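Local coordinates for DNA repair protein RAD14 (Saccharomyces cerevisiae, PDB 5A3D) that binds specifically to damaged DNA and is required for the incision step of nucleotide excision repair, at residues F21-C26 / V82-E87; Y49-P54 / F91-G96; F62-K67 / R77-V82. All blocks are in the same frame, centred on the assembly; numbering follows the deposited sequence.

In the fold
Contacts 1 and 3 meet where strand 78-82 runs into helix 83-94: contact 1 ties the zinc-finger loop to that junction, and contact 3 pairs the strand with its hairpin partner 65-67. Contact 2 lies at the other end of the helix, which it joins to the turn after helix 42-49. Val82 belongs to contacts 1 and 3, whose centres are about 12 Å apart; each lies about 17 Å from contact 2 by centres. Glu85 OE2 probably bonds His63 ND1 (2.8 Å) between contacts 1 and 3, and Arg83 reaches Tyr49 between contacts 1 and 2. DNA touches contacts 2 and 3, whereas contact 1 stays about 9 Å from it at the nearest atoms and holds the zinc ligand Cys26.

Contact 1: residues F21-C26 / V82-E87; sequences FKLQVC and VRCEVE. With ZN (zinc ion), chain F.
Phe21 and Val82 carry most of this apolar contact. Val82 CB lies over one face of the phenyl ring, offset toward its rim, 4.0 Å from the centroid of the Phe21 ring and 21° off the ring normal, a CH-pi contact. Val82 CG1 comes closest, 3.5 Å from Phe21 CD1, with CG1 held between the backbone N and the carbonyl carbon (chi1 70°). Farther along the loop, the CD1 methyl of Leu23 reaches Cys84 SG at 4.0 Å and, more loosely, Val82 CG2 at 4.3 Å.

The loop belongs to the zinc finger of the DNA-binding domain, and Val82 is the N-cap residue of helix 83-94, so the packing joins the finger to the start of that helix. Leu39 of strand 39-41 also touches both Phe21 and Val82, while Val16 and Leu17 of helix 15-19 extend the same apolar cluster.

One carboxylate borders the apolar patch: Glu85 OE2 sits near the plane of the Phe21 ring at its edge, 4.5 Å from Phe21 CD1, but its hydrogen bond goes to His63 ND1.

Metal binding occupies the other end of the loop. Cys26 SG coordinates the zinc ion at 2.3 Å, and Cys4, Cys7 and Cys29 complete the four-cysteine site; the Leu23 side chain is about 9 Å from that of Cys4.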
loop_
_atom_site.group_PDB
_atom_site.type_symbol
_atom_site.label_atom_id
_atom_site.label_comp_id
_atom_site.label_asym_id
_atom_site.label_seq_id
_atom_site.Cartn_x
_atom_site.Cartn_y
_atom_site.Cartn_z
ATOM N N PHE B 21 -11.021 -11.620 22.162
ATOM C CA PHE B 21 -10.210 -12.674 21.654
ATOM C C PHE B 21 -10.907 -14.053 21.778
ATOM O O PHE B 21 -10.332 -15.049 21.319
ATOM C CB PHE B 21 -8.873 -12.673 22.327
ATOM C CG PHE B 21 -8.054 -11.453 22.035
ATOM C CD1 PHE B 21 -7.430 -11.325 20.825
ATOM C CD2 PHE B 21 -8.019 -10.398 22.927
ATOM C CE1 PHE B 21 -6.735 -10.150 20.473
ATOM C CE2 PHE B 21 -7.221 -9.278 22.679
ATOM C CZ PHE B 21 -6.649 -9.112 21.388
ATOM N N LYS B 22 -12.092 -14.101 22.410
ATOM C CA LYS B 22 -12.913 -15.306 22.491
ATOM C C LYS B 22 -12.266 -16.423 23.282
ATOM O O LYS B 22 -12.359 -17.587 22.925
ATOM C CB LYS B 22 -13.312 -15.796 21.072
ATOM C CG LYS B 22 -13.632 -14.683 20.148
ATOM C CD LYS B 22 -14.898 -13.982 20.600
ATOM C CE LYS B 22 -15.099 -12.828 19.626
ATOM N NZ LYS B 22 -16.232 -11.922 20.006
ATOM N N LEU B 23 -11.648 -16.050 24.373
ATOM C CA LEU B 23 -10.884 -17.017 25.202
ATOM C C LEU B 23 -11.538 -17.038 26.555
ATOM O O LEU B 23 -11.713 -15.977 27.168
ATOM C CB LEU B 23 -9.437 -16.570 25.298
ATOM C CG LEU B 23 -8.609 -16.749 24.018
ATOM C CD1 LEU B 23 -7.230 -16.085 24.144
ATOM C CD2 LEU B 23 -8.449 -18.194 23.709
ATOM N N GLN B 24 -11.979 -18.203 26.965
ATOM C CA GLN B 24 -12.497 -18.402 28.316
ATOM C C GLN B 24 -11.372 -18.528 29.368
ATOM O O GLN B 24 -11.050 -19.669 29.804
ATOM C CB GLN B 24 -13.411 -19.629 28.342
ATOM C CG GLN B 24 -14.679 -19.399 27.554
ATOM C CD GLN B 24 -15.871 -19.661 28.449
ATOM O OE1 GLN B 24 -16.298 -20.830 28.610
ATOM N NE2 GLN B 24 -16.389 -18.573 29.102
ATOM N N VAL B 25 -10.730 -17.397 29.639
ATOM C CA VAL B 25 -9.515 -17.311 30.498
ATOM C C VAL B 25 -9.673 -16.160 31.460
ATOM O O VAL B 25 -10.139 -15.097 31.067
ATOM C CB VAL B 25 -8.237 -17.099 29.649
ATOM C CG1 VAL B 25 -7.018 -17.028 30.558
ATOM C CG2 VAL B 25 -8.112 -18.273 28.716
ATOM N N CYS B 26 -9.446 -16.417 32.742
ATOM C CA CYS B 26 -9.572 -15.385 33.761
ATOM C C CYS B 26 -8.359 -14.449 33.730
ATOM O O CYS B 26 -7.274 -14.791 33.208
ATOM C CB CYS B 26 -9.763 -15.998 35.184
ATOM S SG CYS B 26 -8.371 -16.761 35.901
ATOM N N VAL B 82 -3.294 -11.073 20.379
ATOM C CA VAL B 82 -3.029 -12.055 21.492
ATOM C C VAL B 82 -1.904 -12.987 21.026
ATOM O O VAL B 82 -1.910 -13.548 19.890
ATOM C CB VAL B 82 -4.284 -12.779 22.095
ATOM C CG1 VAL B 82 -4.944 -13.776 21.173
ATOM C CG2 VAL B 82 -3.938 -13.417 23.445
ATOM N N ARG B 83 -0.964 -13.176 21.940
ATOM C CA ARG B 83 0.213 -13.925 21.611
ATOM C C ARG B 83 -0.144 -15.280 21.016
ATOM O O ARG B 83 0.459 -15.649 20.032
ATOM C CB ARG B 83 1.212 -14.047 22.749
ATOM C CG ARG B 83 2.416 -14.802 22.231
ATOM C CD ARG B 83 3.501 -15.000 23.232
ATOM N NE ARG B 83 4.020 -13.867 23.906
ATOM C CZ ARG B 83 4.962 -13.091 23.403
ATOM N NH1 ARG B 83 5.410 -13.334 22.165
ATOM N NH2 ARG B 83 5.448 -12.080 24.127
ATOM N N CYS B 84 -1.097 -16.011 21.602
ATOM C CA CYS B 84 -1.307 -17.387 21.134
ATOM C C CYS B 84 -1.730 -17.420 19.624
ATOM O O CYS B 84 -1.352 -18.313 18.927
ATOM C CB CYS B 84 -2.293 -18.132 22.034
ATOM S SG CYS B 84 -3.921 -17.386 22.224
ATOM N N GLU B 85 -2.533 -16.456 19.193
ATOM C CA GLU B 85 -2.934 -16.339 17.745
ATOM C C GLU B 85 -1.778 -16.016 16.815
ATOM O O GLU B 85 -1.516 -16.671 15.782
ATOM C CB GLU B 85 -3.993 -15.264 17.610
ATOM C CG GLU B 85 -5.331 -15.734 18.051
ATOM C CD GLU B 85 -6.454 -14.737 17.778
ATOM O OE1 GLU B 85 -6.273 -13.743 17.029
ATOM O OE2 GLU B 85 -7.592 -15.025 18.312
ATOM N N VAL B 86 -1.061 -14.959 17.208
ATOM C CA VAL B 86 0.146 -14.476 16.530
ATOM C C VAL B 86 1.181 -15.618 16.339
ATOM O O VAL B 86 1.706 -15.815 15.248
ATOM C CB VAL B 86 0.766 -13.276 17.314
ATOM C CG1 VAL B 86 1.998 -12.787 16.584
ATOM C CG2 VAL B 86 -0.225 -12.130 17.269
ATOM N N GLU B 87 1.481 -16.304 17.415
ATOM C CA GLU B 87 2.477 -17.332 17.398
ATOM C C GLU B 87 2.034 -18.511 16.534
ATOM O O GLU B 87 2.812 -19.081 15.794
ATOM C CB GLU B 87 2.741 -17.765 18.838
ATOM C CG GLU B 87 3.789 -18.785 18.954
ATOM C CD GLU B 87 4.059 -19.070 20.426
ATOM O OE1 GLU B 87 4.931 -18.322 20.977
ATOM O OE2 GLU B 87 3.385 -20.008 20.948
HETATM ZN ZN ZN F . -8.051 -19.011 35.467
#

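Contact 2: residues Y49-P54 / F91-G96; sequences YFLTDP and FKKWGG. With nucleotides of chain C.
Trp94 and Lys93, at the C-terminal end of helix 83-94, each donate a hydrogen bond to a backbone carbonyl of the turn after helix 42-49. Within the DNA-binding domain this turn leads into helix 53-56 through a capping box: Thr52 is the N-cap, its side chain caps a backbone N farther along, and Glu55 OE1 accepts Thr52 N in return. Trp94 NE1 meets Tyr49 O at 2.9 Å with an N-H...O angle of 152°; the oxygen lies near the indole plane, although the N-H comes in tilted from the carbonyl plane. Lys93 NZ reaches Phe50 O at 3.0 Å, in the carbonyl plane, and forms a salt bridge to Glu55 of the capping box, so two partners hold the ammonium.

Around these bonds, Phe50 CB packs obliquely against Trp94 CZ2 at 3.5 Å. Leu51 CD2 lies 4.0 Å from Lys93 CD, the two side chains running past one another in opposite directions. Thr52 CG2 touches Lys93 NZ. The lysine turns its CG away from the backbone N (chi1 166°) and stays extended from there, which carries the ammonium to the turn; the same CG lies over the centre of one indole face. With Trp94 replaced by alanine, Tyr49 O would probably lose its indole donor and a gap would open beside Phe50 CB.

Farther out, Leu100 of helix 96-113 touches both Phe50 and Trp94. Tyr49 OH is hydrogen-bonded to Arg83 NH1. Phe91 O accepts both Gly95 N and Gly96 N where helix 83-94 ends. At the start of helix 53-56, Pro54 CG is 3.2 Å from OP1 of DA6 of chain C.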
loop_
_atom_site.group_PDB
_atom_site.type_symbol
_atom_site.label_atom_id
_atom_site.label_comp_id
_atom_site.label_asym_id
_atom_site.label_seq_id
_atom_site.Cartn_x
_atom_site.Cartn_y
_atom_site.Cartn_z
ATOM N N TYR B 49 7.699 -11.721 15.216
ATOM C CA TYR B 49 7.234 -12.877 14.473
ATOM C C TYR B 49 7.381 -12.776 12.953
ATOM O O TYR B 49 6.908 -13.657 12.208
ATOM C CB TYR B 49 5.777 -13.184 14.854
ATOM C CG TYR B 49 5.659 -13.656 16.281
ATOM C CD1 TYR B 49 6.027 -14.936 16.647
ATOM C CD2 TYR B 49 5.170 -12.819 17.258
ATOM C CE1 TYR B 49 5.896 -15.368 17.962
ATOM C CE2 TYR B 49 5.100 -13.236 18.591
ATOM C CZ TYR B 49 5.412 -14.506 18.928
ATOM O OH TYR B 49 5.314 -14.965 20.255
ATOM N N PHE B 50 7.939 -11.663 12.520
ATOM C CA PHE B 50 8.135 -11.342 11.119
ATOM C C PHE B 50 6.849 -11.390 10.320
ATOM O O PHE B 50 6.828 -11.851 9.182
ATOM C CB PHE B 50 9.247 -12.208 10.565
ATOM C CG PHE B 50 10.487 -12.180 11.421
ATOM C CD1 PHE B 50 11.176 -11.003 11.646
ATOM C CD2 PHE B 50 10.946 -13.337 12.022
ATOM C CE1 PHE B 50 12.306 -10.969 12.443
ATOM C CE2 PHE B 50 12.078 -13.326 12.826
ATOM C CZ PHE B 50 12.745 -12.118 13.059
ATOM N N LEU B 51 5.753 -10.896 10.910
ATOM C CA LEU B 51 4.466 -10.909 10.195
ATOM C C LEU B 51 4.397 -9.624 9.450
ATOM O O LEU B 51 4.943 -8.631 9.911
ATOM C CB LEU B 51 3.222 -11.101 11.138
ATOM C CG LEU B 51 3.328 -12.425 11.942
ATOM C CD1 LEU B 51 2.031 -12.632 12.731
ATOM C CD2 LEU B 51 3.669 -13.671 11.141
ATOM N N THR B 52 3.689 -9.624 8.326
ATOM C CA THR B 52 3.559 -8.373 7.490
ATOM C C THR B 52 2.314 -7.606 7.685
ATOM O O THR B 52 1.360 -8.089 8.291
ATOM C CB THR B 52 3.574 -8.741 6.006
ATOM O OG1 THR B 52 2.386 -9.472 5.709
ATOM C CG2 THR B 52 4.732 -9.579 5.727
ATOM N N ASP B 53 2.280 -6.397 7.141
ATOM C CA ASP B 53 1.040 -5.638 7.168
ATOM C C ASP B 53 -0.135 -6.354 6.577
ATOM O O ASP B 53 -1.171 -6.337 7.234
ATOM C CB ASP B 53 1.138 -4.200 6.586
ATOM C CG ASP B 53 1.784 -3.260 7.499
ATOM O OD1 ASP B 53 1.564 -3.327 8.710
ATOM O OD2 ASP B 53 2.556 -2.405 6.989
ATOM N N PRO B 54 -0.008 -6.994 5.385
ATOM C CA PRO B 54 -1.177 -7.692 4.839
ATOM C C PRO B 54 -1.734 -8.797 5.732
ATOM O O PRO B 54 -2.935 -8.932 5.870
ATOM C CB PRO B 54 -0.691 -8.215 3.502
ATOM C CG PRO B 54 0.350 -7.222 3.123
ATOM C CD PRO B 54 1.055 -6.865 4.375
ATOM N N PHE B 91 4.289 -19.663 13.423
ATOM C CA PHE B 91 4.834 -21.052 13.395
ATOM C C PHE B 91 4.416 -21.778 12.114
ATOM O O PHE B 91 5.151 -22.629 11.583
ATOM C CB PHE B 91 4.354 -21.874 14.638
ATOM C CG PHE B 91 5.073 -21.545 15.935
ATOM C CD1 PHE B 91 6.009 -20.545 16.018
ATOM C CD2 PHE B 91 4.761 -22.231 17.102
ATOM C CE1 PHE B 91 6.629 -20.221 17.229
ATOM C CE2 PHE B 91 5.402 -21.960 18.308
ATOM C CZ PHE B 91 6.355 -20.950 18.366
ATOM N N LYS B 92 3.205 -21.491 11.641
ATOM C CA LYS B 92 2.755 -22.039 10.353
ATOM C C LYS B 92 3.542 -21.400 9.178
ATOM O O LYS B 92 3.948 -22.083 8.223
ATOM C CB LYS B 92 1.241 -21.866 10.214
ATOM C CG LYS B 92 0.665 -21.891 8.804
ATOM C CD LYS B 92 -0.349 -20.760 8.562
ATOM C CE LYS B 92 0.249 -19.476 7.921
ATOM N NZ LYS B 92 0.450 -19.495 6.413
ATOM N N LYS B 93 3.754 -20.101 9.243
ATOM C CA LYS B 93 4.472 -19.392 8.207
ATOM C C LYS B 93 5.943 -19.755 8.088
ATOM O O LYS B 93 6.512 -19.705 6.988
ATOM C CB LYS B 93 4.335 -17.871 8.405
ATOM C CG LYS B 93 5.270 -16.973 7.617
ATOM C CD LYS B 93 4.908 -15.505 7.793
ATOM C CE LYS B 93 5.460 -14.633 6.683
ATOM N NZ LYS B 93 5.404 -13.175 6.896
ATOM N N TRP B 94 6.568 -20.060 9.208
ATOM C CA TRP B 94 7.988 -20.111 9.245
ATOM C C TRP B 94 8.480 -21.514 9.448
ATOM O O TRP B 94 9.628 -21.757 9.163
ATOM C CB TRP B 94 8.565 -19.208 10.343
ATOM C CG TRP B 94 8.381 -17.744 10.068
ATOM C CD1 TRP B 94 7.718 -16.860 10.840
ATOM C CD2 TRP B 94 8.855 -17.014 8.932
ATOM N NE1 TRP B 94 7.772 -15.605 10.287
ATOM C CE2 TRP B 94 8.440 -15.678 9.096
ATOM C CE3 TRP B 94 9.574 -17.360 7.797
ATOM C CZ2 TRP B 94 8.725 -14.691 8.171
ATOM C CZ3 TRP B 94 9.855 -16.396 6.870
ATOM C CH2 TRP B 94 9.431 -15.068 7.061
ATOM N N GLY B 95 7.625 -22.422 9.924
ATOM C CA GLY B 95 8.033 -23.792 10.191
ATOM C C GLY B 95 8.391 -23.957 11.644
ATOM O O GLY B 95 9.539 -24.256 11.969
ATOM N N GLY B 96 7.411 -23.668 12.517
ATOM C CA GLY B 96 7.573 -23.864 13.946
ATOM C C GLY B 96 8.526 -22.865 14.557
ATOM O O GLY B 96 9.034 -21.979 13.879
ATOM P P DA C 6 0.148 -6.544 -0.566
ATOM O OP1 DA C 6 -1.056 -6.768 0.255
ATOM O OP2 DA C 6 0.893 -5.257 -0.380
ATOM O "O5'" DA C 6 1.207 -7.719 -0.405
ATOM C "C5'" DA C 6 0.835 -9.047 -0.830
ATOM C "C4'" DA C 6 2.011 -9.849 -1.352
ATOM O "O4'" DA C 6 2.555 -9.246 -2.554
ATOM C "C3'" DA C 6 3.195 -10.034 -0.392
ATOM O "O3'" DA C 6 3.715 -11.386 -0.477
ATOM C "C2'" DA C 6 4.188 -8.991 -0.873
ATOM C "C1'" DA C 6 3.931 -8.935 -2.374
ATOM N N9 DA C 6 4.167 -7.628 -2.987
ATOM C C8 DA C 6 3.525 -6.456 -2.674
ATOM N N7 DA C 6 3.894 -5.437 -3.413
ATOM C C5 DA C 6 4.843 -5.973 -4.271
ATOM C C6 DA C 6 5.618 -5.402 -5.299
ATOM N N6 DA C 6 5.568 -4.110 -5.633
ATOM N N1 DA C 6 6.480 -6.208 -5.955
ATOM C C2 DA C 6 6.520 -7.506 -5.627
ATOM N N3 DA C 6 5.843 -8.159 -4.681
ATOM C C4 DA C 6 5.013 -7.325 -4.030
#

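Contact 3: residues F62-K67 / R77-V82; sequences FHRLEK and RMQLFV. With nucleotides of chain D.
Leu65 pairs with Leu80, and Lys67 with Met78, as the hydrogen-bonded pairs of an antiparallel beta hairpin. Leu65 N donates to Leu80 O (3.0 Å) and Leu80 N to Leu65 O (2.9 Å); Lys67 N and Met78 N likewise bond the other's carbonyl oxygen. Glu66 and Gln79 form the non-hydrogen-bonded pair between them, and there Gln79 N turns outward to OP1 of DG3 of chain D at 2.8 Å, almost straight at 174°. The hairpin thereby offers a backbone N-H to a DNA phosphate. Beside it, the Met78 methyl CE lies 3.5 Å from N7 of the DG1 base of chain D.

Glu66 OE1 receives Arg77 NE on its syn side in a 2.8 Å salt bridge; NE comes from out of the carboxylate plane, while OE1 stays near the guanidinium plane. One water donates to His63 O and accepts the Val82 N-H, satisfying both.

Arg64 runs alongside Phe81, its NE 3.6 Å from Phe81 CE2, with the guanidinium and ring planes 79° apart. Its bend at chi3 (70°) turns NH1 back to a weak bond with Phe62 O, while NH2 donates to Leu56 O. The edge of Phe81 points at the face of Phe62 in an offset edge-to-face pair.

Strand 78-82 is central, between 65-67 and 39-41, with Phe81 packed against helices 42-49, 53-56 and 83-94.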
loop_
_atom_site.group_PDB
_atom_site.type_symbol
_atom_site.label_atom_id
_atom_site.label_comp_id
_atom_site.label_asym_id
_atom_site.label_seq_id
_atom_site.Cartn_x
_atom_site.Cartn_y
_atom_site.Cartn_z
ATOM N N PHE B 62 -6.903 -12.593 12.372
ATOM C CA PHE B 62 -6.604 -12.309 13.821
ATOM C C PHE B 62 -7.686 -11.495 14.453
ATOM O O PHE B 62 -8.186 -10.478 13.868
ATOM C CB PHE B 62 -5.325 -11.492 13.969
ATOM C CG PHE B 62 -4.097 -12.187 13.478
ATOM C CD1 PHE B 62 -3.617 -13.312 14.087
ATOM C CD2 PHE B 62 -3.464 -11.780 12.314
ATOM C CE1 PHE B 62 -2.479 -13.946 13.594
ATOM C CE2 PHE B 62 -2.313 -12.358 11.881
ATOM C CZ PHE B 62 -1.831 -13.508 12.488
ATOM N N HIS B 63 -7.934 -11.767 15.723
ATOM C CA HIS B 63 -8.771 -10.858 16.504
ATOM C C HIS B 63 -7.861 -9.739 16.873
ATOM O O HIS B 63 -6.615 -9.908 16.850
ATOM C CB HIS B 63 -9.377 -11.497 17.730
ATOM C CG HIS B 63 -10.370 -12.578 17.431
ATOM N ND1 HIS B 63 -10.011 -13.911 17.315
ATOM C CD2 HIS B 63 -11.711 -12.538 17.271
ATOM C CE1 HIS B 63 -11.089 -14.636 17.042
ATOM N NE2 HIS B 63 -12.131 -13.819 17.005
ATOM N N ARG B 64 -8.414 -8.571 17.135
ATOM C CA ARG B 64 -7.569 -7.519 17.616
ATOM C C ARG B 64 -8.387 -6.508 18.452
ATOM O O ARG B 64 -9.565 -6.313 18.217
ATOM C CB ARG B 64 -6.841 -6.763 16.513
ATOM C CG ARG B 64 -7.678 -5.966 15.550
ATOM C CD ARG B 64 -6.831 -5.426 14.330
ATOM N NE ARG B 64 -6.339 -6.423 13.303
ATOM C CZ ARG B 64 -6.903 -7.592 12.975
ATOM N NH1 ARG B 64 -8.104 -7.959 13.461
ATOM N NH2 ARG B 64 -6.310 -8.396 12.117
ATOM N N LEU B 65 -7.721 -5.941 19.424
ATOM C CA LEU B 65 -8.210 -4.831 20.196
ATOM C C LEU B 65 -7.528 -3.556 19.743
ATOM O O LEU B 65 -6.323 -3.472 19.762
ATOM C CB LEU B 65 -7.819 -5.068 21.620
ATOM C CG LEU B 65 -8.465 -4.287 22.834
ATOM C CD1 LEU B 65 -7.655 -4.118 24.140
ATOM C CD2 LEU B 65 -9.646 -3.382 22.752
ATOM N N GLU B 66 -8.318 -2.518 19.497
ATOM C CA GLU B 66 -7.750 -1.199 19.193
ATOM C C GLU B 66 -7.894 -0.256 20.336
ATOM O O GLU B 66 -8.934 -0.257 21.088
ATOM C CB GLU B 66 -8.382 -0.678 17.911
ATOM C CG GLU B 66 -7.782 -1.422 16.763
ATOM C CD GLU B 66 -8.072 -0.851 15.403
ATOM O OE1 GLU B 66 -8.822 0.164 15.348
ATOM O OE2 GLU B 66 -7.537 -1.474 14.403
ATOM N N LYS B 67 -6.892 0.591 20.494
ATOM C CA LYS B 67 -6.917 1.659 21.486
ATOM C C LYS B 67 -6.324 2.925 20.936
ATOM O O LYS B 67 -5.630 2.885 19.900
ATOM C CB LYS B 67 -6.091 1.223 22.690
ATOM C CG LYS B 67 -6.368 -0.230 23.100
ATOM C CD LYS B 67 -6.984 -0.312 24.429
ATOM C CE LYS B 67 -8.235 0.473 24.669
ATOM N NZ LYS B 67 -9.049 -0.279 25.726
ATOM N N ARG B 77 -4.386 4.541 15.467
ATOM C CA ARG B 77 -4.728 3.739 16.622
ATOM C C ARG B 77 -3.798 2.555 16.808
ATOM O O ARG B 77 -3.376 1.874 15.893
ATOM C CB ARG B 77 -6.138 3.157 16.553
ATOM C CG ARG B 77 -7.289 4.201 16.559
ATOM C CD ARG B 77 -8.719 3.592 16.455
ATOM N NE ARG B 77 -8.977 2.967 15.148
ATOM C CZ ARG B 77 -9.370 3.578 14.068
ATOM N NH1 ARG B 77 -9.659 4.889 13.999
ATOM N NH2 ARG B 77 -9.484 2.849 12.977
ATOM N N MET B 78 -3.550 2.316 18.075
ATOM C CA MET B 78 -2.768 1.159 18.475
ATOM C C MET B 78 -3.559 -0.089 18.238
ATOM O O MET B 78 -4.772 -0.130 18.490
ATOM C CB MET B 78 -2.396 1.317 19.952
ATOM C CG MET B 78 -1.549 0.153 20.470
ATOM S SD MET B 78 -0.761 0.483 22.086
ATOM C CE MET B 78 -2.169 0.839 23.151
ATOM N N GLN B 79 -2.879 -1.156 17.829
ATOM C CA GLN B 79 -3.517 -2.476 17.570
ATOM C C GLN B 79 -2.833 -3.584 18.402
ATOM O O GLN B 79 -1.639 -3.700 18.348
ATOM C CB GLN B 79 -3.489 -2.816 16.089
ATOM C CG GLN B 79 -4.308 -1.770 15.250
ATOM C CD GLN B 79 -4.209 -1.999 13.758
ATOM O OE1 GLN B 79 -3.490 -2.869 13.294
ATOM N NE2 GLN B 79 -5.002 -1.244 12.990
ATOM N N LEU B 80 -3.615 -4.308 19.185
ATOM C CA LEU B 80 -3.135 -5.292 20.150
ATOM C C LEU B 80 -3.666 -6.672 19.687
ATOM O O LEU B 80 -4.859 -6.874 19.450
ATOM C CB LEU B 80 -3.520 -4.984 21.559
ATOM C CG LEU B 80 -3.040 -3.591 22.104
ATOM C CD1 LEU B 80 -3.632 -3.338 23.458
ATOM C CD2 LEU B 80 -1.548 -3.645 22.160
ATOM N N PHE B 81 -2.755 -7.572 19.632
ATOM C CA PHE B 81 -2.969 -8.980 19.138
ATOM C C PHE B 81 -2.608 -9.936 20.317
ATOM O O PHE B 81 -1.709 -9.594 21.105
ATOM C CB PHE B 81 -2.102 -9.284 17.948
ATOM C CG PHE B 81 -2.394 -8.431 16.778
ATOM C CD1 PHE B 81 -1.849 -7.157 16.710
ATOM C CD2 PHE B 81 -3.219 -8.874 15.742
ATOM C CE1 PHE B 81 -2.057 -6.364 15.578
ATOM C CE2 PHE B 81 -3.461 -8.019 14.639
ATOM C CZ PHE B 81 -2.874 -6.768 14.570
ATOM N N VAL B 82 -3.294 -11.073 20.379
ATOM C CA VAL B 82 -3.029 -12.055 21.492
ATOM C C VAL B 82 -1.904 -12.987 21.026
ATOM O O VAL B 82 -1.910 -13.548 19.890
ATOM C CB VAL B 82 -4.284 -12.779 22.095
ATOM C CG1 VAL B 82 -4.944 -13.776 21.173
ATOM C CG2 VAL B 82 -3.938 -13.417 23.445
ATOM P P DG D 3 1.184 -0.243 17.140
ATOM O OP1 DG D 3 -0.097 -1.003 17.271
ATOM O OP2 DG D 3 2.435 -0.949 16.950
ATOM O "O5'" DG D 3 1.013 0.807 15.949
ATOM C "C5'" DG D 3 -0.096 1.703 15.936
ATOM C "C4'" DG D 3 -0.244 2.302 14.553
ATOM O "O4'" DG D 3 0.796 3.282 14.310
ATOM C "C3'" DG D 3 -0.170 1.325 13.390
ATOM O "O3'" DG D 3 -1.163 1.920 12.566
ATOM C "C2'" DG D 3 1.283 1.433 12.940
ATOM C "C1'" DG D 3 1.624 2.890 13.233
ATOM N N9 DG D 3 3.003 3.209 13.602
ATOM C C8 DG D 3 3.838 2.514 14.442
ATOM N N7 DG D 3 4.983 3.106 14.633
ATOM C C5 DG D 3 4.913 4.244 13.842
ATOM C C6 DG D 3 5.850 5.277 13.646
ATOM O O6 DG D 3 6.984 5.379 14.113
ATOM N N1 DG D 3 5.378 6.233 12.752
ATOM C C2 DG D 3 4.134 6.225 12.171
ATOM N N2 DG D 3 3.840 7.265 11.377
ATOM N N3 DG D 3 3.230 5.293 12.390
ATOM C C4 DG D 3 3.681 4.343 13.233
ATOM O "O5'" DG D 1 4.601 3.794 26.731
ATOM C "C5'" DG D 1 3.454 3.151 26.131
ATOM C "C4'" DG D 1 3.820 1.742 25.716
ATOM O "O4'" DG D 1 3.456 0.643 26.591
ATOM C "C3'" DG D 1 3.748 1.265 24.264
ATOM O "O3'" DG D 1 5.043 1.329 23.620
ATOM C "C2'" DG D 1 3.197 -0.154 24.364
ATOM C "C1'" DG D 1 2.808 -0.365 25.830
ATOM N N9 DG D 1 1.371 -0.264 26.061
ATOM C C8 DG D 1 0.598 0.873 26.088
ATOM N N7 DG D 1 -0.671 0.625 26.272
ATOM C C5 DG D 1 -0.746 -0.761 26.331
ATOM C C6 DG D 1 -1.867 -1.617 26.514
ATOM O O6 DG D 1 -3.060 -1.310 26.650
ATOM N N1 DG D 1 -1.488 -2.957 26.541
ATOM C C2 DG D 1 -0.201 -3.417 26.394
ATOM N N2 DG D 1 -0.039 -4.747 26.457
ATOM N N3 DG D 1 0.849 -2.632 26.193
ATOM C C4 DG D 1 0.507 -1.326 26.193
HETATM O O HOH W 1 -4.713 -11.705 17.873
#